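Local coordinates for protein putative alcohol dehydrogenase (Sinorhizobium meliloti, PDB 4J6F) that probably acts as an oxidoreductase of the medium-chain dehydrogenase/reductase family, using a nicotinamide cofactor to interconvert alcohols with aldehydes or ketones, at residues D77-V80 with A84-T87; T96-G101 with M154-D159; P285-L290 with P309-D314; G354-S359 with Q365-A370. All blocks are in the same frame, centred on the assembly; numbering follows the deposited sequence.

Followed from the N terminus, the four contacts come strictly in series, so none nests in or crosses another. Interaction 1 folds the chain back just beyond helix 75-82. Interaction 2 closes a much longer excursion, bringing a loop that precedes strand 113-121 against one that follows strand 152-153. It touches interaction 1 directly, where Arg99 reaches the carbonyls of Tyr85 and Gly86. Interaction 3, about 20 Å from interaction 1 between centres, closes the passage through strand 299-302, joining helix 287-293 to strand 310-314, which pairs with the second subunit. Interaction 4 closes the turn from strand 352-357 into helix 361-370, whose residues Gln365, Phe368 and Met369 pack on Val78 of interaction 1.

Interaction 1: residues D77-V80 with A84-T87; sequences DVWV and AYGT
Ala84 N donates a hydrogen bond to Trp79 O (2.9 Å, N-H...O 167°), turning the backbone back over the last part of helix 75-82. This bond, which reaches back five positions to a carbonyl in the last turns of the helix, marks where the chain leaves it in the GroES-like part of a medium-chain dehydrogenase/reductase fold. The returning chain brings its first two side chains onto Trp79. Ala84 CB settles beside the indole, 3.7 Å from Trp79 CD1. Tyr85, the next residue, brings its ring to the base of the tryptophan side chain: Tyr85 CE2 lies 3.4 Å from Trp79 CB, the carbon that carries the indole. The rings form a T-shaped pair, with the edge of Trp79 directed at the face of Tyr85 and the planes 80° apart. Val80 adds a lighter touch to the same tyrosine, CG2 meeting CE2 at 4.0 Å. With CG set anti to the carbonyl carbon (chi1 -72°), Tyr85 can run its ring back along the helix to Thr76, whose OG1 hydrogen-bonds the phenol. Ring and hydroxyl are thus both held. Trp97 meets Tyr85 in a further edge-to-face pair, and Arg316 of the second subunit binds Ala84 O. On the indole side, Tyr85 OH lies in the plane of the Trp79 ring, at its edge, 3.8 Å from CE3.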
loop_
_atom_site.group_PDB
_atom_site.type_symbol
_atom_site.label_atom_id
_atom_site.label_comp_id
_atom_site.label_asym_id
_atom_site.label_seq_id
_atom_site.Cartn_x
_atom_site.Cartn_y
_atom_site.Cartn_z
ATOM N N ASP A 77 6.356 -20.886 -12.802
ATOM C CA ASP A 77 6.829 -22.249 -13.136
ATOM C C ASP A 77 7.905 -22.696 -12.166
ATOM O O ASP A 77 7.831 -23.775 -11.566
ATOM C CB ASP A 77 7.495 -22.276 -14.517
ATOM C CG ASP A 77 6.538 -21.993 -15.668
ATOM O OD1 ASP A 77 5.317 -21.793 -15.440
ATOM O OD2 ASP A 77 7.042 -21.972 -16.819
ATOM N N VAL A 78 8.914 -21.833 -12.051
ATOM C CA VAL A 78 10.135 -22.076 -11.312
ATOM C C VAL A 78 9.839 -22.041 -9.823
ATOM O O VAL A 78 10.136 -22.991 -9.104
ATOM C CB VAL A 78 11.209 -21.021 -11.678
ATOM C CG1 VAL A 78 12.423 -21.121 -10.775
ATOM C CG2 VAL A 78 11.647 -21.186 -13.115
ATOM N N TRP A 79 9.233 -20.956 -9.362
ATOM C CA TRP A 79 8.944 -20.827 -7.938
ATOM C C TRP A 79 8.025 -21.906 -7.381
ATOM O O TRP A 79 8.241 -22.367 -6.261
ATOM C CB TRP A 79 8.443 -19.426 -7.594
ATOM C CG TRP A 79 9.526 -18.386 -7.724
ATOM C CD1 TRP A 79 10.879 -18.527 -7.425
ATOM C CD2 TRP A 79 9.360 -17.046 -8.164
ATOM N NE1 TRP A 79 11.549 -17.347 -7.674
ATOM C CE2 TRP A 79 10.638 -16.422 -8.121
ATOM C CE3 TRP A 79 8.261 -16.307 -8.590
ATOM C CZ2 TRP A 79 10.829 -15.092 -8.492
ATOM C CZ3 TRP A 79 8.452 -14.974 -8.963
ATOM C CH2 TRP A 79 9.727 -14.381 -8.907
ATOM N N VAL A 80 7.029 -22.339 -8.151
ATOM C CA VAL A 80 6.187 -23.441 -7.694
ATOM C C VAL A 80 7.035 -24.705 -7.536
ATOM O O VAL A 80 6.913 -25.411 -6.546
ATOM C CB VAL A 80 4.986 -23.688 -8.624
ATOM C CG1 VAL A 80 4.342 -25.035 -8.355
ATOM C CG2 VAL A 80 3.960 -22.584 -8.464
ATOM N N ALA A 84 9.226 -21.904 -3.524
ATOM C CA ALA A 84 9.900 -20.726 -3.043
ATOM C C ALA A 84 8.994 -19.578 -2.612
ATOM O O ALA A 84 9.435 -18.429 -2.616
ATOM C CB ALA A 84 10.868 -20.246 -4.096
ATOM N N TYR A 85 7.749 -19.855 -2.228
ATOM C CA TYR A 85 6.841 -18.759 -1.843
ATOM C C TYR A 85 6.863 -18.479 -0.356
ATOM O O TYR A 85 6.404 -17.425 0.091
ATOM C CB TYR A 85 5.414 -18.987 -2.352
ATOM C CG TYR A 85 5.318 -18.801 -3.840
ATOM C CD1 TYR A 85 5.157 -17.528 -4.395
ATOM C CD2 TYR A 85 5.426 -19.890 -4.710
ATOM C CE1 TYR A 85 5.088 -17.351 -5.769
ATOM C CE2 TYR A 85 5.355 -19.714 -6.085
ATOM C CZ TYR A 85 5.191 -18.444 -6.602
ATOM O OH TYR A 85 5.125 -18.269 -7.961
ATOM N N GLY A 86 7.419 -19.418 0.401
ATOM C CA GLY A 86 7.475 -19.300 1.852
ATOM C C GLY A 86 6.092 -19.264 2.475
ATOM O O GLY A 86 5.065 -19.345 1.777
ATOM N N THR A 87 6.072 -19.145 3.798
ATOM C CA THR A 87 4.826 -19.051 4.553
ATOM C C THR A 87 4.832 -17.773 5.379
ATOM O O THR A 87 5.884 -17.178 5.614
ATOM C CB THR A 87 4.619 -20.270 5.488
ATOM O OG1 THR A 87 5.567 -20.221 6.562
ATOM C CG2 THR A 87 4.788 -21.586 4.732
#

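Interaction 2: residues T96-G101 with M154-D159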
loop_
_atom_site.group_PDB
_atom_site.type_symbol
_atom_site.label_atom_id
_atom_site.label_comp_id
_atom_site.label_asym_id
_atom_site.label_seq_id
_atom_site.Cartn_x
_atom_site.Cartn_y
_atom_site.Cartn_z
ATOM N N THR A 96 3.980 -23.694 -1.943
ATOM C CA THR A 96 3.437 -23.112 -3.165
ATOM C C THR A 96 2.837 -21.768 -2.824
ATOM O O THR A 96 2.713 -21.421 -1.665
ATOM C CB THR A 96 2.339 -23.957 -3.822
ATOM O OG1 THR A 96 1.515 -24.546 -2.819
ATOM C CG2 THR A 96 2.942 -25.028 -4.677
ATOM N N TRP A 97 2.509 -20.990 -3.841
ATOM C CA TRP A 97 1.988 -19.661 -3.617
ATOM C C TRP A 97 0.628 -19.747 -2.953
ATOM O O TRP A 97 0.225 -18.833 -2.213
ATOM C CB TRP A 97 1.910 -18.895 -4.931
ATOM C CG TRP A 97 0.919 -19.449 -5.864
ATOM C CD1 TRP A 97 1.129 -20.418 -6.776
ATOM C CD2 TRP A 97 -0.458 -19.070 -5.974
ATOM N NE1 TRP A 97 -0.034 -20.674 -7.461
ATOM C CE2 TRP A 97 -1.024 -19.858 -6.984
ATOM C CE3 TRP A 97 -1.268 -18.139 -5.311
ATOM C CZ2 TRP A 97 -2.360 -19.746 -7.361
ATOM C CZ3 TRP A 97 -2.597 -18.031 -5.683
ATOM C CH2 TRP A 97 -3.127 -18.828 -6.705
ATOM N N ARG A 98 -0.079 -20.847 -3.202
ATOM C CA ARG A 98 -1.403 -20.978 -2.638
ATOM C C ARG A 98 -1.296 -21.444 -1.201
ATOM O O ARG A 98 -1.635 -22.584 -0.885
ATOM C CB ARG A 98 -2.291 -21.884 -3.478
ATOM C CG ARG A 98 -3.720 -21.392 -3.499
ATOM C CD ARG A 98 -4.462 -21.950 -4.691
ATOM N NE ARG A 98 -5.759 -21.304 -4.868
ATOM C CZ ARG A 98 -6.886 -21.679 -4.265
ATOM N NH1 ARG A 98 -8.009 -21.008 -4.502
ATOM N NH2 ARG A 98 -6.896 -22.715 -3.430
ATOM N N ARG A 99 -0.832 -20.542 -0.338
ATOM C CA ARG A 99 -0.519 -20.874 1.053
ATOM C C ARG A 99 -1.694 -21.466 1.841
ATOM O O ARG A 99 -1.477 -22.266 2.738
ATOM C CB ARG A 99 0.035 -19.659 1.796
ATOM C CG ARG A 99 1.390 -19.163 1.312
ATOM C CD ARG A 99 1.649 -17.740 1.800
ATOM N NE ARG A 99 3.052 -17.316 1.740
ATOM C CZ ARG A 99 3.502 -16.147 2.209
ATOM N NH1 ARG A 99 2.662 -15.259 2.764
ATOM N NH2 ARG A 99 4.796 -15.849 2.111
ATOM N N HIS A 100 -2.929 -21.090 1.510
ATOM C CA HIS A 100 -4.059 -21.473 2.361
ATOM C C HIS A 100 -5.092 -22.403 1.721
ATOM O O HIS A 100 -6.126 -22.694 2.317
ATOM C CB HIS A 100 -4.710 -20.227 2.972
ATOM C CG HIS A 100 -3.780 -19.451 3.851
ATOM N ND1 HIS A 100 -3.492 -19.828 5.146
ATOM C CD2 HIS A 100 -3.037 -18.346 3.606
ATOM C CE1 HIS A 100 -2.622 -18.982 5.665
ATOM N NE2 HIS A 100 -2.329 -18.073 4.751
ATOM N N GLY A 101 -4.794 -22.893 0.525
ATOM C CA GLY A 101 -5.623 -23.902 -0.122
ATOM C C GLY A 101 -4.732 -24.626 -1.098
ATOM O O GLY A 101 -4.705 -24.297 -2.291
HETATM N N MSE A 154 -4.330 -22.647 -13.972
HETATM C CA MSE A 154 -3.972 -23.849 -14.721
HETATM C C MSE A 154 -2.483 -23.952 -14.810
HETATM O O MSE A 154 -1.811 -23.015 -15.227
HETATM C CB MSE A 154 -4.608 -23.750 -16.096
HETATM C CG MSE A 154 -5.989 -23.182 -15.851
HETATM SE SE MSE A 154 -7.314 -23.980 -17.044
HETATM C CE MSE A 154 -8.477 -22.404 -17.202
ATOM N N GLY A 155 -1.967 -25.113 -14.430
ATOM C CA GLY A 155 -0.546 -25.313 -14.256
ATOM C C GLY A 155 -0.205 -25.353 -12.769
ATOM O O GLY A 155 0.903 -25.750 -12.390
ATOM N N HIS A 156 -1.136 -24.920 -11.925
ATOM C CA HIS A 156 -0.997 -25.098 -10.486
ATOM C C HIS A 156 -2.109 -25.934 -9.852
ATOM O O HIS A 156 -1.850 -26.981 -9.293
ATOM C CB HIS A 156 -0.876 -23.758 -9.764
ATOM C CG HIS A 156 -0.757 -23.887 -8.279
ATOM N ND1 HIS A 156 -1.847 -23.851 -7.442
ATOM C CD2 HIS A 156 0.318 -24.079 -7.485
ATOM C CE1 HIS A 156 -1.450 -24.004 -6.197
ATOM N NE2 HIS A 156 -0.140 -24.146 -6.195
ATOM N N GLY A 157 -3.351 -25.485 -9.961
ATOM C CA GLY A 157 -4.476 -26.232 -9.387
ATOM C C GLY A 157 -5.009 -27.369 -10.241
ATOM O O GLY A 157 -5.877 -28.121 -9.809
ATOM N N ARG A 158 -4.449 -27.516 -11.438
ATOM C CA ARG A 158 -5.019 -28.312 -12.518
ATOM C C ARG A 158 -3.927 -28.362 -13.592
ATOM O O ARG A 158 -3.110 -27.443 -13.686
ATOM C CB ARG A 158 -6.223 -27.539 -13.032
ATOM C CG ARG A 158 -7.206 -28.259 -13.902
ATOM C CD ARG A 158 -7.976 -27.191 -14.665
ATOM N NE ARG A 158 -9.396 -27.497 -14.878
ATOM C CZ ARG A 158 -9.867 -28.382 -15.756
ATOM N NH1 ARG A 158 -11.167 -28.547 -15.866
ATOM N NH2 ARG A 158 -9.062 -29.110 -16.528
ATOM N N ASP A 159 -3.892 -29.416 -14.402
ATOM C CA ASP A 159 -2.822 -29.562 -15.394
ATOM C C ASP A 159 -2.798 -28.473 -16.468
ATOM O O ASP A 159 -3.840 -28.063 -16.941
ATOM C CB ASP A 159 -2.876 -30.941 -16.020
ATOM C CG ASP A 159 -2.302 -32.014 -15.109
ATOM O OD1 ASP A 159 -1.379 -31.718 -14.305
ATOM O OD2 ASP A 159 -2.772 -33.167 -15.205
#
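The imidazole of His156 occupies a buried pocket lined by three consecutive residues, Thr96, Trp97 and Arg98, each of which meets a different part of the ring. Trp97 covers one face: its NE1 stands 3.3 Å above the imidazole plane and over the centre. The two rings are nonetheless well tilted, 49° between planes, so the indole presents its nitrogen corner to the histidine. Thr96 approaches the rim instead, its CB in the imidazole plane and 3.4 Å from His156 NE2. Arg98 CB comes in obliquely, 3.5 Å from His156 CE1. The imidazole reaches all three because His156 CG is anti to the backbone N (chi1 179°), which sends the ring straight across from its own loop. An inverse gamma turn centred on Arg98 helps to bend the receiving loop, and both loops belong to the GroES-like part of the dehydrogenase fold. Asp152 OD1 hydrogen-bonds His156 ND1 and so limits rotation of the ring. The guanidinium of Arg98 ties the surrounding backbone together. Its NH2 gives Gly101 O a bond of 2.9 Å lying in the guanidinium plane, while NE and NH1 bind the carbonyls of Ile151 and Asp150. Trp97 also packs against Tyr153 and against Leu320 of the second subunit, and a bound glycerol, probably from the crystallisation liquor, lies about 3 Å from its side chain between nearest atoms.

Interaction 3: residues P285-L290 with P309-D314; sequences PLFNDL and PVVQLD
Phe287 of helix 287-293 meets Val311 of strand 310-314 along most of its length. Its CB begins the contact, 3.7 Å from Val311 CG1. With CG anti to the backbone N (chi1 179°), the ring then passes over the strand, where Val311 CG2 sits on one face in a CH-pi contact, 3.7 Å from the centroid and 17° off the normal. That methyl is offset toward the rim and is nearest to CD2, at 3.6 Å. Farther out, Phe287 CE2 reaches Leu313 CD1 at 4.1 Å, and both this methyl and Gln312 O lie at the ring edge. Tyr300 adds an edge-to-face partner. Next along the helix, Asn288 works through water: its OD1 accepts from a molecule that also donates to Gln312 O and accepts from Asp314 N. Strand 310-314 pairs antiparallel with a strand of the second subunit, so its sheet runs on across the interface between the two subunits, while Asp314 N-caps the following helix. The chemistry implies a division of labour, in which apolar contacts with the phenylalanine hold the helix on the strand, while one water, held by Asn288, makes hydrogen bonds to backbone atoms of the interface strand.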
loop_
_atom_site.group_PDB
_atom_site.type_symbol
_atom_site.label_atom_id
_atom_site.label_comp_id
_atom_site.label_asym_id
_atom_site.label_seq_id
_atom_site.Cartn_x
_atom_site.Cartn_y
_atom_site.Cartn_z
ATOM N N PRO A 285 17.430 -5.428 -2.539
ATOM C CA PRO A 285 18.202 -4.268 -2.093
ATOM C C PRO A 285 17.790 -2.967 -2.817
ATOM O O PRO A 285 18.208 -1.885 -2.422
ATOM C CB PRO A 285 19.639 -4.664 -2.430
ATOM C CG PRO A 285 19.515 -5.593 -3.609
ATOM C CD PRO A 285 18.126 -6.187 -3.599
ATOM N N LEU A 286 16.961 -3.075 -3.851
ATOM C CA LEU A 286 16.463 -1.904 -4.572
ATOM C C LEU A 286 15.250 -1.209 -3.901
ATOM O O LEU A 286 14.951 -0.047 -4.185
ATOM C CB LEU A 286 16.085 -2.327 -5.992
ATOM C CG LEU A 286 16.676 -1.575 -7.180
ATOM C CD1 LEU A 286 18.180 -1.824 -7.266
ATOM C CD2 LEU A 286 15.976 -2.046 -8.447
ATOM N N PHE A 287 14.572 -1.925 -3.010
ATOM C CA PHE A 287 13.248 -1.537 -2.530
ATOM C C PHE A 287 13.199 -0.167 -1.887
ATOM O O PHE A 287 12.362 0.663 -2.237
ATOM C CB PHE A 287 12.727 -2.576 -1.539
ATOM C CG PHE A 287 11.380 -2.249 -0.978
ATOM C CD1 PHE A 287 10.238 -2.381 -1.760
ATOM C CD2 PHE A 287 11.250 -1.812 0.327
ATOM C CE1 PHE A 287 8.988 -2.075 -1.248
ATOM C CE2 PHE A 287 10.005 -1.508 0.850
ATOM C CZ PHE A 287 8.870 -1.635 0.060
ATOM N N ASN A 288 14.093 0.061 -0.935
ATOM C CA ASN A 288 14.130 1.331 -0.238
ATOM C C ASN A 288 14.409 2.493 -1.186
ATOM O O ASN A 288 13.856 3.583 -1.024
ATOM C CB ASN A 288 15.148 1.316 0.898
ATOM C CG ASN A 288 15.100 2.592 1.729
ATOM O OD1 ASN A 288 14.078 2.902 2.347
ATOM N ND2 ASN A 288 16.202 3.351 1.732
ATOM N N ASP A 289 15.255 2.264 -2.180
ATOM C CA ASP A 289 15.596 3.321 -3.118
ATOM C C ASP A 289 14.396 3.736 -3.950
ATOM O O ASP A 289 14.210 4.920 -4.237
ATOM C CB ASP A 289 16.764 2.906 -4.011
ATOM C CG ASP A 289 18.104 3.104 -3.339
ATOM O OD1 ASP A 289 18.163 3.687 -2.228
ATOM O OD2 ASP A 289 19.114 2.688 -3.933
ATOM N N LEU A 290 13.583 2.754 -4.327
ATOM C CA LEU A 290 12.394 3.021 -5.101
ATOM C C LEU A 290 11.420 3.915 -4.323
ATOM O O LEU A 290 10.854 4.855 -4.887
ATOM C CB LEU A 290 11.736 1.715 -5.483
ATOM C CG LEU A 290 12.541 0.892 -6.465
ATOM C CD1 LEU A 290 11.929 -0.490 -6.550
ATOM C CD2 LEU A 290 12.567 1.557 -7.830
ATOM N N PRO A 309 12.088 -11.107 -1.879
ATOM C CA PRO A 309 10.788 -10.629 -1.488
ATOM C C PRO A 309 10.663 -10.134 -0.050
ATOM O O PRO A 309 9.642 -9.532 0.282
ATOM C CB PRO A 309 9.909 -11.860 -1.712
ATOM C CG PRO A 309 10.838 -13.037 -1.591
ATOM C CD PRO A 309 12.255 -12.530 -1.556
ATOM N N VAL A 310 11.663 -10.388 0.792
ATOM C CA VAL A 310 11.616 -9.933 2.173
ATOM C C VAL A 310 12.432 -8.642 2.297
ATOM O O VAL A 310 13.655 -8.663 2.167
ATOM C CB VAL A 310 12.126 -11.028 3.137
ATOM C CG1 VAL A 310 12.230 -10.513 4.573
ATOM C CG2 VAL A 310 11.212 -12.235 3.077
ATOM N N VAL A 311 11.765 -7.511 2.531
ATOM C CA VAL A 311 12.462 -6.220 2.524
ATOM C C VAL A 311 12.305 -5.462 3.839
ATOM O O VAL A 311 11.389 -5.719 4.618
ATOM C CB VAL A 311 11.984 -5.325 1.373
ATOM C CG1 VAL A 311 12.356 -5.927 0.035
ATOM C CG2 VAL A 311 10.479 -5.110 1.455
ATOM N N GLN A 312 13.213 -4.529 4.085
ATOM C CA GLN A 312 13.119 -3.692 5.257
ATOM C C GLN A 312 12.285 -2.483 4.863
ATOM O O GLN A 312 12.648 -1.766 3.935
ATOM C CB GLN A 312 14.519 -3.283 5.718
ATOM C CG GLN A 312 14.522 -2.138 6.714
ATOM C CD GLN A 312 15.832 -1.999 7.467
ATOM O OE1 GLN A 312 16.555 -1.016 7.298
ATOM N NE2 GLN A 312 16.142 -2.981 8.311
ATOM N N LEU A 313 11.159 -2.273 5.538
ATOM C CA LEU A 313 10.304 -1.121 5.244
ATOM C C LEU A 313 10.293 -0.152 6.408
ATOM O O LEU A 313 9.957 -0.530 7.540
ATOM C CB LEU A 313 8.878 -1.563 4.921
ATOM C CG LEU A 313 7.781 -0.488 4.885
ATOM C CD1 LEU A 313 7.979 0.573 3.810
ATOM C CD2 LEU A 313 6.411 -1.131 4.716
ATOM N N ASP A 314 10.680 1.090 6.142
ATOM C CA ASP A 314 10.609 2.118 7.168
ATOM C C ASP A 314 9.242 2.757 7.035
ATOM O O ASP A 314 9.025 3.649 6.200
ATOM C CB ASP A 314 11.708 3.168 6.999
ATOM C CG ASP A 314 11.703 4.234 8.117
ATOM O OD1 ASP A 314 10.702 4.376 8.869
ATOM O OD2 ASP A 314 12.725 4.949 8.233
HETATM O O HOH W 1 12.506 1.076 3.646
#

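Interaction 4: residues G354-S359 with Q365-A370; sequences GVYPLS and QTDFMA
Tyr356 and Asp367 alone bridge residues 354-359 and 365-370, and they do so by a single hydrogen bond: Tyr356 OH donates to Asp367 OD2 over 2.7 Å. The carboxylate receives it on the anti lone pair of OD2, on the side away from its other oxygen. Ring and carboxylate planes are turned 75° apart, so the two flat groups do not stack. OD2 lies instead near the plane of the phenol, at its edge, 3.4 Å from Tyr356 CE2. Asp367 CB also lies close to the hydroxyl. A carboxylate at this position would probably polarise the phenol.

What positions the pair is the backbone beneath each residue. Tyr356 leaves its strand with CG anti to the carbonyl carbon (chi1 -59°), and the ring stretches across to the helix, resting on Leu377 of the adjoining strand. Asp367 sits in the body of the helix, on a turn fixed by bonds such as Met369 N to Gln365 O at 2.9 Å. One position farther on, Phe368 turns another face of the helix onto the same Leu377 and forms a cation-pi contact with Lys371.

The contact lies inside a beta-alpha-beta unit: strand 352-357 leads into helix 361-370, and the chain returns in strand 376-380, parallel to the first. The far side of the helix packs on helix 75-82, through Gln365 against Asp77 and Val78, while Leu358 and Ser359 reach Tyr50 of strand 48-51.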
loop_
_atom_site.group_PDB
_atom_site.type_symbol
_atom_site.label_atom_id
_atom_site.label_comp_id
_atom_site.label_asym_id
_atom_site.label_seq_id
_atom_site.Cartn_x
_atom_site.Cartn_y
_atom_site.Cartn_z
ATOM N N GLY A 354 12.661 -16.739 -27.614
ATOM C CA GLY A 354 13.210 -18.013 -28.071
ATOM C C GLY A 354 12.199 -19.133 -27.988
ATOM O O GLY A 354 11.209 -19.036 -27.266
ATOM N N VAL A 355 12.445 -20.207 -28.726
ATOM C CA VAL A 355 11.491 -21.297 -28.808
ATOM C C VAL A 355 12.170 -22.614 -28.502
ATOM O O VAL A 355 13.243 -22.893 -29.023
ATOM C CB VAL A 355 10.905 -21.373 -30.215
ATOM C CG1 VAL A 355 9.938 -22.544 -30.328
ATOM C CG2 VAL A 355 10.235 -20.055 -30.573
ATOM N N TYR A 356 11.547 -23.430 -27.666
ATOM C CA TYR A 356 12.152 -24.698 -27.259
ATOM C C TYR A 356 11.193 -25.874 -27.459
ATOM O O TYR A 356 9.992 -25.740 -27.221
ATOM C CB TYR A 356 12.611 -24.628 -25.791
ATOM C CG TYR A 356 13.626 -23.536 -25.490
ATOM C CD1 TYR A 356 13.229 -22.203 -25.364
ATOM C CD2 TYR A 356 14.977 -23.837 -25.330
ATOM C CE1 TYR A 356 14.147 -21.201 -25.108
ATOM C CE2 TYR A 356 15.904 -22.845 -25.065
ATOM C CZ TYR A 356 15.487 -21.528 -24.957
ATOM O OH TYR A 356 16.400 -20.526 -24.694
ATOM N N PRO A 357 11.714 -27.029 -27.913
ATOM C CA PRO A 357 10.872 -28.221 -27.972
ATOM C C PRO A 357 10.568 -28.757 -26.574
ATOM O O PRO A 357 11.406 -28.672 -25.684
ATOM C CB PRO A 357 11.736 -29.222 -28.756
ATOM C CG PRO A 357 13.138 -28.772 -28.523
ATOM C CD PRO A 357 13.058 -27.274 -28.472
ATOM N N LEU A 358 9.381 -29.320 -26.386
ATOM C CA LEU A 358 9.006 -29.903 -25.097
ATOM C C LEU A 358 10.048 -30.921 -24.612
ATOM O O LEU A 358 10.332 -31.012 -23.421
ATOM C CB LEU A 358 7.610 -30.534 -25.187
ATOM C CG LEU A 358 6.941 -31.047 -23.912
ATOM C CD1 LEU A 358 6.710 -29.937 -22.902
ATOM C CD2 LEU A 358 5.624 -31.719 -24.254
ATOM N N SER A 359 10.630 -31.663 -25.544
ATOM C CA SER A 359 11.640 -32.651 -25.204
ATOM C C SER A 359 12.921 -32.037 -24.642
ATOM O O SER A 359 13.767 -32.748 -24.130
ATOM C CB SER A 359 11.980 -33.494 -26.422
ATOM O OG SER A 359 12.474 -32.667 -27.455
ATOM N N GLN A 365 14.366 -24.283 -19.339
ATOM C CA GLN A 365 14.221 -23.631 -18.050
ATOM C C GLN A 365 15.548 -23.094 -17.498
ATOM O O GLN A 365 15.558 -22.127 -16.712
ATOM C CB GLN A 365 13.533 -24.540 -17.045
ATOM C CG GLN A 365 13.077 -23.777 -15.826
ATOM C CD GLN A 365 11.821 -24.344 -15.256
ATOM O OE1 GLN A 365 11.839 -25.406 -14.652
ATOM N NE2 GLN A 365 10.712 -23.641 -15.448
ATOM N N THR A 366 16.654 -23.720 -17.909
ATOM C CA THR A 366 17.979 -23.216 -17.569
ATOM C C THR A 366 18.128 -21.848 -18.223
ATOM O O THR A 366 18.438 -20.848 -17.554
ATOM C CB THR A 366 19.101 -24.183 -17.989
ATOM O OG1 THR A 366 18.821 -25.489 -17.480
ATOM C CG2 THR A 366 20.396 -23.769 -17.399
ATOM N N ASP A 367 17.846 -21.793 -19.521
ATOM C CA ASP A 367 17.852 -20.529 -20.233
ATOM C C ASP A 367 16.872 -19.548 -19.631
ATOM O O ASP A 367 17.176 -18.365 -19.513
ATOM C CB ASP A 367 17.559 -20.756 -21.702
ATOM C CG ASP A 367 18.745 -21.329 -22.434
ATOM O OD1 ASP A 367 19.747 -21.692 -21.766
ATOM O OD2 ASP A 367 18.680 -21.420 -23.678
ATOM N N PHE A 368 15.707 -20.039 -19.221
ATOM C CA PHE A 368 14.707 -19.174 -18.605
ATOM C C PHE A 368 15.213 -18.508 -17.333
ATOM O O PHE A 368 14.966 -17.328 -17.112
ATOM C CB PHE A 368 13.442 -19.935 -18.285
ATOM C CG PHE A 368 12.388 -19.080 -17.663
ATOM C CD1 PHE A 368 11.640 -18.211 -18.442
ATOM C CD2 PHE A 368 12.160 -19.120 -16.294
ATOM C CE1 PHE A 368 10.673 -17.407 -17.876
ATOM C CE2 PHE A 368 11.195 -18.319 -15.714
ATOM C CZ PHE A 368 10.451 -17.458 -16.510
HETATM N N MSE A 369 15.920 -19.271 -16.503
HETATM C CA MSE A 369 16.394 -18.774 -15.224
HETATM C C MSE A 369 17.534 -17.820 -15.427
HETATM O O MSE A 369 17.721 -16.912 -14.628
HETATM C CB MSE A 369 16.820 -19.934 -14.341
HETATM C CG MSE A 369 15.649 -20.616 -13.628
HETATM SE SE MSE A 369 16.206 -22.372 -12.891
HETATM C CE MSE A 369 16.036 -22.016 -10.966
ATOM N N ALA A 370 18.313 -17.992 -16.490
ATOM C CA ALA A 370 19.472 -17.112 -16.703
ATOM C C ALA A 370 19.049 -15.693 -17.082
ATOM O O ALA A 370 19.716 -14.729 -16.705
ATOM C CB ALA A 370 20.445 -17.693 -17.727
#